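Local coordinates for protein chorismate synthase (Campylobacter jejuni, PDB 1SQ1) that probably catalyses the reduced-FMN-dependent elimination of phosphate from 5-enolpyruvylshikimate-3-phosphate to give chorismate, the branch point of aromatic amino acid biosynthesis, at residues Met140-Phe145 with Val339-Leu344; Leu269-Gly274 with Asn285-Thr290. All coordinates share one frame; numbering follows the deposited sequence.

Interaction 1: Met140-Phe145 with Val339-Leu344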
loop_
_atom_site.group_PDB
_atom_site.type_symbol
_atom_site.label_atom_id
_atom_site.label_comp_id
_atom_site.label_asym_id
_atom_site.label_seq_id
_atom_site.Cartn_x
_atom_site.Cartn_y
_atom_site.Cartn_z
HETATM N N MSE A 140 10.011 -9.626 -19.997
HETATM C CA MSE A 140 10.642 -10.923 -19.888
HETATM C C MSE A 140 9.695 -11.907 -19.215
HETATM O O MSE A 140 9.591 -13.050 -19.635
HETATM C CB MSE A 140 11.963 -10.800 -19.128
HETATM C CG MSE A 140 13.057 -10.110 -19.937
HETATM SE SE MSE A 140 14.584 -9.552 -18.883
HETATM C CE MSE A 140 14.904 -7.812 -19.683
ATOM N N LEU A 141 8.982 -11.470 -18.184
ATOM C CA LEU A 141 8.030 -12.357 -17.512
ATOM C C LEU A 141 6.802 -12.568 -18.393
ATOM O O LEU A 141 6.171 -13.614 -18.337
ATOM C CB LEU A 141 7.611 -11.775 -16.153
ATOM C CG LEU A 141 6.597 -12.487 -15.240
ATOM C CD1 LEU A 141 5.194 -12.056 -15.561
ATOM C CD2 LEU A 141 6.745 -13.988 -15.373
ATOM N N LEU A 142 6.477 -11.571 -19.213
ATOM C CA LEU A 142 5.328 -11.646 -20.110
ATOM C C LEU A 142 5.547 -12.609 -21.269
ATOM O O LEU A 142 4.606 -13.249 -21.747
ATOM C CB LEU A 142 4.995 -10.258 -20.661
ATOM C CG LEU A 142 4.283 -9.293 -19.712
ATOM C CD1 LEU A 142 4.000 -7.990 -20.437
ATOM C CD2 LEU A 142 2.976 -9.917 -19.235
ATOM N N ARG A 143 6.790 -12.698 -21.730
ATOM C CA ARG A 143 7.135 -13.596 -22.825
ATOM C C ARG A 143 6.866 -15.033 -22.385
ATOM O O ARG A 143 6.387 -15.846 -23.173
ATOM C CB ARG A 143 8.612 -13.437 -23.221
ATOM C CG ARG A 143 9.002 -14.242 -24.460
ATOM C CD ARG A 143 10.486 -14.116 -24.829
ATOM N NE ARG A 143 10.833 -14.909 -26.016
ATOM C CZ ARG A 143 10.639 -14.524 -27.279
ATOM N NH1 ARG A 143 10.981 -15.329 -28.280
ATOM N NH2 ARG A 143 10.122 -13.328 -27.552
ATOM N N GLU A 144 7.153 -15.342 -21.123
ATOM C CA GLU A 144 6.937 -16.691 -20.616
ATOM C C GLU A 144 5.488 -17.132 -20.760
ATOM O O GLU A 144 5.203 -18.318 -20.662
ATOM C CB GLU A 144 7.353 -16.792 -19.148
ATOM C CG GLU A 144 8.822 -16.454 -18.895
ATOM C CD GLU A 144 9.787 -17.495 -19.443
ATOM O OE1 GLU A 144 11.014 -17.243 -19.406
ATOM O OE2 GLU A 144 9.325 -18.566 -19.894
ATOM N N PHE A 145 4.576 -16.188 -20.992
ATOM C CA PHE A 145 3.154 -16.511 -21.153
ATOM C C PHE A 145 2.690 -16.102 -22.541
ATOM O O PHE A 145 1.490 -16.079 -22.840
ATOM C CB PHE A 145 2.307 -15.786 -20.105
ATOM C CG PHE A 145 2.469 -16.328 -18.714
ATOM C CD1 PHE A 145 1.439 -17.040 -18.110
ATOM C CD2 PHE A 145 3.653 -16.135 -18.010
ATOM C CE1 PHE A 145 1.587 -17.554 -16.832
ATOM C CE2 PHE A 145 3.811 -16.644 -16.735
ATOM C CZ PHE A 145 2.779 -17.355 -16.140
ATOM N N VAL A 339 2.225 -2.954 -15.952
ATOM C CA VAL A 339 0.896 -3.261 -15.449
ATOM C C VAL A 339 0.546 -4.737 -15.673
ATOM O O VAL A 339 0.314 -5.469 -14.709
ATOM C CB VAL A 339 -0.170 -2.387 -16.125
ATOM C CG1 VAL A 339 -1.538 -2.699 -15.549
ATOM C CG2 VAL A 339 0.167 -0.921 -15.925
ATOM N N LEU A 340 0.511 -5.182 -16.934
ATOM C CA LEU A 340 0.169 -6.580 -17.229
ATOM C C LEU A 340 0.994 -7.595 -16.437
ATOM O O LEU A 340 0.443 -8.565 -15.911
ATOM C CB LEU A 340 0.303 -6.878 -18.724
ATOM C CG LEU A 340 -0.855 -6.356 -19.583
ATOM C CD1 LEU A 340 -0.590 -6.678 -21.029
ATOM C CD2 LEU A 340 -2.175 -6.950 -19.115
ATOM N N ALA A 341 2.302 -7.373 -16.342
ATOM C CA ALA A 341 3.159 -8.280 -15.603
ATOM C C ALA A 341 2.824 -8.172 -14.135
ATOM O O ALA A 341 3.188 -9.035 -13.339
ATOM C CB ALA A 341 4.597 -7.928 -15.830
ATOM N N ASP A 342 2.140 -7.092 -13.765
ATOM C CA ASP A 342 1.746 -6.898 -12.374
ATOM C C ASP A 342 0.440 -7.667 -12.103
ATOM O O ASP A 342 0.353 -8.392 -11.122
ATOM C CB ASP A 342 1.600 -5.394 -12.065
ATOM C CG ASP A 342 1.278 -5.103 -10.592
ATOM O OD1 ASP A 342 0.986 -3.924 -10.288
ATOM O OD2 ASP A 342 1.310 -6.025 -9.743
ATOM N N CYS A 343 -0.557 -7.543 -12.978
ATOM C CA CYS A 343 -1.817 -8.263 -12.771
ATOM C C CYS A 343 -1.588 -9.761 -12.853
ATOM O O CYS A 343 -2.301 -10.552 -12.226
ATOM C CB CYS A 343 -2.851 -7.909 -13.835
ATOM S SG CYS A 343 -3.176 -6.161 -14.054
ATOM N N LEU A 344 -0.592 -10.138 -13.649
ATOM C CA LEU A 344 -0.242 -11.537 -13.869
ATOM C C LEU A 344 0.143 -12.210 -12.549
ATOM O O LEU A 344 -0.204 -13.371 -12.309
ATOM C CB LEU A 344 0.910 -11.609 -14.885
ATOM C CG LEU A 344 1.143 -12.889 -15.685
ATOM C CD1 LEU A 344 2.130 -12.622 -16.804
ATOM C CD2 LEU A 344 1.651 -13.950 -14.766
#

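Interaction 2: Leu269-Gly274 with Asn285-Thr290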
loop_
_atom_site.group_PDB
_atom_site.type_symbol
_atom_site.label_atom_id
_atom_site.label_comp_id
_atom_site.label_asym_id
_atom_site.label_seq_id
_atom_site.Cartn_x
_atom_site.Cartn_y
_atom_site.Cartn_z
ATOM N N LEU A 269 -16.934 -12.520 -30.815
ATOM C CA LEU A 269 -17.097 -12.131 -32.210
ATOM C C LEU A 269 -16.396 -10.804 -32.488
ATOM O O LEU A 269 -15.328 -10.766 -33.111
ATOM C CB LEU A 269 -18.582 -12.030 -32.569
ATOM C CG LEU A 269 -19.276 -13.347 -32.951
ATOM C CD1 LEU A 269 -18.791 -13.814 -34.315
ATOM C CD2 LEU A 269 -19.003 -14.411 -31.897
ATOM N N SER A 270 -17.003 -9.720 -32.017
ATOM C CA SER A 270 -16.462 -8.372 -32.182
ATOM C C SER A 270 -15.565 -8.013 -30.995
ATOM O O SER A 270 -15.627 -8.669 -29.960
ATOM C CB SER A 270 -17.623 -7.380 -32.291
ATOM O OG SER A 270 -18.651 -7.716 -31.364
ATOM N N ASN A 271 -14.737 -6.981 -31.139
ATOM C CA ASN A 271 -13.852 -6.580 -30.038
ATOM C C ASN A 271 -13.999 -5.105 -29.683
ATOM O O ASN A 271 -13.007 -4.402 -29.487
ATOM C CB ASN A 271 -12.383 -6.876 -30.384
ATOM C CG ASN A 271 -11.464 -6.750 -29.182
ATOM O OD1 ASN A 271 -11.870 -7.010 -28.052
ATOM N ND2 ASN A 271 -10.216 -6.373 -29.424
ATOM N N HIS A 272 -15.236 -4.636 -29.591
ATOM C CA HIS A 272 -15.485 -3.241 -29.271
ATOM C C HIS A 272 -14.963 -2.874 -27.901
ATOM O O HIS A 272 -14.512 -1.750 -27.677
ATOM C CB HIS A 272 -16.975 -2.958 -29.332
ATOM C CG HIS A 272 -17.548 -3.077 -30.706
ATOM N ND1 HIS A 272 -17.048 -2.373 -31.779
ATOM C CD2 HIS A 272 -18.582 -3.812 -31.183
ATOM C CE1 HIS A 272 -17.747 -2.668 -32.859
ATOM N NE2 HIS A 272 -18.684 -3.538 -32.526
ATOM N N SER A 273 -15.028 -3.838 -26.994
ATOM C CA SER A 273 -14.582 -3.667 -25.621
ATOM C C SER A 273 -13.094 -3.349 -25.483
ATOM O O SER A 273 -12.659 -2.845 -24.456
ATOM C CB SER A 273 -14.894 -4.933 -24.828
ATOM O OG SER A 273 -14.172 -6.032 -25.362
ATOM N N GLY A 274 -12.309 -3.647 -26.506
ATOM C CA GLY A 274 -10.885 -3.374 -26.410
ATOM C C GLY A 274 -10.105 -4.457 -25.679
ATOM O O GLY A 274 -8.887 -4.349 -25.523
ATOM N N ASN A 285 -7.504 -9.291 -27.883
ATOM C CA ASN A 285 -6.360 -8.391 -27.921
ATOM C C ASN A 285 -6.689 -7.151 -27.133
ATOM O O ASN A 285 -7.853 -6.901 -26.821
ATOM C CB ASN A 285 -6.057 -7.984 -29.349
ATOM C CG ASN A 285 -5.653 -9.147 -30.202
ATOM O OD1 ASN A 285 -4.482 -9.521 -30.234
ATOM N ND2 ASN A 285 -6.621 -9.747 -30.888
ATOM N N LEU A 286 -5.669 -6.360 -26.830
ATOM C CA LEU A 286 -5.871 -5.139 -26.070
ATOM C C LEU A 286 -5.751 -3.949 -27.009
ATOM O O LEU A 286 -4.734 -3.789 -27.684
ATOM C CB LEU A 286 -4.831 -5.051 -24.945
ATOM C CG LEU A 286 -5.259 -4.913 -23.473
ATOM C CD1 LEU A 286 -6.507 -5.735 -23.142
ATOM C CD2 LEU A 286 -4.092 -5.338 -22.613
ATOM N N ILE A 287 -6.798 -3.128 -27.065
ATOM C CA ILE A 287 -6.807 -1.941 -27.922
ATOM C C ILE A 287 -6.738 -0.690 -27.061
ATOM O O ILE A 287 -7.753 -0.219 -26.558
ATOM C CB ILE A 287 -8.089 -1.858 -28.776
ATOM C CG1 ILE A 287 -8.355 -3.202 -29.463
ATOM C CG2 ILE A 287 -7.935 -0.775 -29.834
ATOM C CD1 ILE A 287 -7.239 -3.631 -30.374
ATOM N N LEU A 288 -5.535 -0.154 -26.909
ATOM C CA LEU A 288 -5.311 1.025 -26.084
ATOM C C LEU A 288 -4.787 2.178 -26.910
ATOM O O LEU A 288 -3.866 2.004 -27.691
ATOM C CB LEU A 288 -4.281 0.712 -24.995
ATOM C CG LEU A 288 -4.498 -0.579 -24.230
ATOM C CD1 LEU A 288 -3.467 -0.700 -23.128
ATOM C CD2 LEU A 288 -5.905 -0.592 -23.680
ATOM N N LYS A 289 -5.360 3.358 -26.738
ATOM C CA LYS A 289 -4.876 4.499 -27.489
ATOM C C LYS A 289 -4.501 5.628 -26.547
ATOM O O LYS A 289 -5.303 6.025 -25.700
ATOM C CB LYS A 289 -5.930 4.968 -28.489
ATOM C CG LYS A 289 -6.496 3.881 -29.382
ATOM C CD LYS A 289 -7.352 4.514 -30.446
ATOM C CE LYS A 289 -8.221 3.505 -31.176
ATOM N NZ LYS A 289 -9.295 2.958 -30.281
ATOM N N THR A 290 -3.274 6.129 -26.696
ATOM C CA THR A 290 -2.744 7.221 -25.874
ATOM C C THR A 290 -2.445 8.454 -26.733
ATOM O O THR A 290 -1.609 8.408 -27.642
ATOM C CB THR A 290 -1.435 6.824 -25.190
ATOM O OG1 THR A 290 -1.640 5.634 -24.434
ATOM C CG2 THR A 290 -0.974 7.915 -24.258
#

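Interaction 1: Met140-Phe145 with Val339-Leu344
Leu344 swings its CG to the side opposite its backbone N (chi1 -158°), which carries both methyls across to Leu141, Leu142 and Phe145. In reply Leu142 turns CG beside its own backbone N (chi1 -76°), and its CD2 methyl lies against the helix of Val339-Leu344. Between the two segments, the CA atoms of Leu142 and Ala341 come closest, 6.0 Å apart. Such proximity suits alanine: its single methyl, CB, packs against CG of Leu142 at 4.1 Å and CD1 of Leu141 at 4.2 Å. Leu142 CD2 reaches past this methyl to CB of Leu340 at 4.1 Å and to CD1 of Leu344 at 3.7 Å.

A turn later on the second helix, Leu344 divides its work between two branches. CD1 meets CD1 of Leu141 tip to tip and also touches Leu142, whereas CD2 sits over one face of the Phe145 ring, a CH-pi contact 4.0 Å from the centroid and 19° off the ring normal, displaced toward the rim near CZ. The backbone N of Phe145 bonds to O of Leu142, and the ring is turned so that CD2 of Leu344 comes over a face. Tyr359 of the second subunit meets the same ring edge-to-face and also bonds O of Leu344 through its hydroxyl; Leu352 of that subunit packs on Leu141 and Glu144, and its Leu355 on Phe145 and Leu344. The contact thus joins the last part of helix 128-143 and a late turn of helix 325-346 to a subunit interface of the tetramer. Across it the two segments offer each other branched aliphatic groups and an aromatic face, with neither charge nor polar bond between them, so dispersion and the exclusion of water probably supply most of the attraction.

Interaction 2: Leu269-Gly274 with Asn285-Thr290
With CG opposite its backbone N (chi1 -168°), Asn271 brings ND2 3.6 Å from O of Asn285, too long to count as a hydrogen bond, and 3.7 Å from CG1 of Ile287. The short polar side chain suits this partly exposed margin: its nitrogen faces a carbonyl while the same group rests against the isoleucine branch. Asn271 also starts a type I beta turn, its O accepting from N of Gly274 at 3.2 Å. At the turn's corners the CB atoms of His272 and Ser273 point away from the strand. Their backbone N atoms are both held by the carboxylate of Asp261, and ND1 of His272 bonds Glu247; O of Ser273 takes a bond from Lys241 of the third subunit.

The turn lies against the start of strand 286-292, which runs in an antiparallel sheet between strands 205-212 and 240-245. Gly274 makes the junction. Its positive phi would jam a side chain against the preceding carbonyl, which calls for glycine, and its CA packs 4.0 Å from CB of Ile287. Its O then accepts from N of Ile287 at 2.9 Å, with a fairly straight N-H...O angle of 159° although the donor is tilted 22° out of the carbonyl plane. CA of Leu286 adds a weaker CA-H...O contact to that oxygen at 3.2 Å.

In the fold
From the N terminus the chain passes through the sheet containing strands 3-4 to 78-82 and enters helix 128-143, whose last part forms the first half of interaction 1. It then lays down strands of the second sheet, from 148-156 to 240-245, with helix 226-235 among them, and reaches Leu269-Gly274. After the short strands 276-277 and 280-281, interaction 2 closes a small loop on strand 286-292, which completes the sheet. Helix 325-346 follows and closes interaction 1, so the large loop encloses the small one. Interaction 1 pairs two helices and interaction 2 fixes a loop to the second sheet; CD1 of Leu340, packing 4.1 Å from CD2 of Leu286, connects the two, whose centres lie about 19 Å apart.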